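Local coordinates for protein probable transcriptional regulator (Rhodococcus jostii, PDB 3ON2) that probably binds DNA as a transcriptional regulator of the TetR family, though its function is not established, at residues A58-L63 and L108-G113. Residues are numbered along the deposited sequence; the frame is centred on the assembly and turned at random.
Sequences ALLDAL and LALMYG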
# COMPACT_ATOMS: atom_id res chain seq x y z
N ALA A 58 9.16 17.12 -2.93
CA ALA A 58 8.97 16.89 -1.50
C ALA A 58 7.52 16.48 -1.21
O ALA A 58 7.26 15.59 -0.40
CB ALA A 58 9.37 18.12 -0.70
N LEU A 59 6.57 17.11 -1.89
CA LEU A 59 5.16 16.70 -1.81
C LEU A 59 4.93 15.23 -2.25
O LEU A 59 4.23 14.44 -1.54
CB LEU A 59 4.28 17.63 -2.64
CG LEU A 59 2.80 17.22 -2.71
CD1 LEU A 59 2.17 17.34 -1.33
CD2 LEU A 59 2.07 18.12 -3.71
N LEU A 60 5.51 14.85 -3.39
CA LEU A 60 5.29 13.49 -3.92
C LEU A 60 5.92 12.44 -3.02
O LEU A 60 5.32 11.37 -2.81
CB LEU A 60 5.83 13.34 -5.35
CG LEU A 60 5.30 14.28 -6.41
CD1 LEU A 60 6.07 14.11 -7.71
CD2 LEU A 60 3.79 14.04 -6.62
N ASP A 61 7.11 12.75 -2.49
CA ASP A 61 7.81 11.87 -1.56
C ASP A 61 6.96 11.67 -0.29
O ASP A 61 6.87 10.55 0.22
CB ASP A 61 9.18 12.45 -1.17
CG ASP A 61 10.23 12.40 -2.31
OD1 ASP A 61 9.97 11.78 -3.38
OD2 ASP A 61 11.33 12.97 -2.11
N ALA A 62 6.35 12.75 0.20
CA ALA A 62 5.47 12.72 1.37
C ALA A 62 4.22 11.87 1.14
O ALA A 62 3.84 11.09 2.01
CB ALA A 62 5.09 14.13 1.82
N LEU A 63 3.59 12.01 -0.03
CA LEU A 63 2.43 11.19 -0.42
C LEU A 63 2.78 9.71 -0.51
O LEU A 63 2.07 8.85 0.03
CB LEU A 63 1.91 11.64 -1.79
CG LEU A 63 1.01 12.86 -1.79
CD1 LEU A 63 0.84 13.41 -3.23
CD2 LEU A 63 -0.35 12.49 -1.18
N LEU A 108 -1.31 4.13 -5.02
CA LEU A 108 -0.46 2.96 -5.11
C LEU A 108 0.52 3.03 -6.30
O LEU A 108 1.73 2.73 -6.14
CB LEU A 108 -1.33 1.69 -5.14
CG LEU A 108 -0.58 0.37 -4.95
CD1 LEU A 108 -0.28 0.10 -3.49
CD2 LEU A 108 -1.34 -0.78 -5.61
N ALA A 109 0.03 3.45 -7.48
CA ALA A 109 0.93 3.72 -8.62
C ALA A 109 2.05 4.71 -8.24
O ALA A 109 3.23 4.48 -8.59
CB ALA A 109 0.15 4.23 -9.80
N LEU A 110 1.69 5.80 -7.55
CA LEU A 110 2.68 6.78 -7.11
C LEU A 110 3.69 6.16 -6.13
O LEU A 110 4.90 6.36 -6.26
CB LEU A 110 2.00 8.03 -6.51
CG LEU A 110 2.93 9.10 -5.91
CD1 LEU A 110 3.86 9.75 -6.94
CD2 LEU A 110 2.10 10.19 -5.22
N MSE A 111 3.18 5.41 -5.15
CA MSE A 111 4.01 4.74 -4.15
C MSE A 111 5.10 3.92 -4.81
O MSE A 111 6.28 4.11 -4.52
CB MSE A 111 3.15 3.83 -3.28
CG MSE A 111 2.35 4.58 -2.25
SE MSE A 111 0.86 3.50 -1.59
CE MSE A 111 1.77 1.92 -0.82
N TYR A 112 4.71 3.02 -5.72
CA TYR A 112 5.65 2.15 -6.41
C TYR A 112 6.58 2.87 -7.41
O TYR A 112 7.75 2.54 -7.49
CB TYR A 112 4.92 0.98 -7.08
CG TYR A 112 4.22 0.06 -6.09
CD1 TYR A 112 4.68 -0.08 -4.81
CD2 TYR A 112 3.10 -0.67 -6.47
CE1 TYR A 112 4.04 -0.93 -3.92
CE2 TYR A 112 2.47 -1.51 -5.60
CZ TYR A 112 2.93 -1.63 -4.31
OH TYR A 112 2.30 -2.48 -3.42
N GLY A 113 6.04 3.85 -8.13
CA GLY A 113 6.82 4.62 -9.11
C GLY A 113 7.87 5.46 -8.41
O GLY A 113 8.99 5.60 -8.91
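In this TetR-type fold, helix 56-81 runs on from the DNA-binding region into the C-terminal domain, and its first turns pack against helix 105-115, where Leu110 sits against Leu60 and Leu63. A chi1 of 175° swings the branch away from the Leu110 nitrogen, out toward helix 56-81, and presents both methyls. Leu110 CD2 takes the closer place, 3.7 Å from Leu63 CB and 4.0 Å from Leu63 CD1, so this single methyl rests at the root of Leu63 and against one of its branches; the two side chains cross at about a right angle. The other methyl, Leu110 CD1, faces Leu60 CD2 at a looser 4.3 Å. Elsewhere Leu63 leans on Leu18 and Ala21 of helix 13-28, and Leu60 touches Leu33, so the leucines that Leu110 touches also pack on residues of the presumed DNA-binding region. On helix 105-115, Tyr112 belongs to the pocket holding the polyether ligand. All three leucines are buried and meet through dispersion and the hydrophobic effect, an apolar packing with no directional bond of its own; the hydrogen bond between Asp61 OD1 and Asn114 ND2 adds a polar link between the same helices.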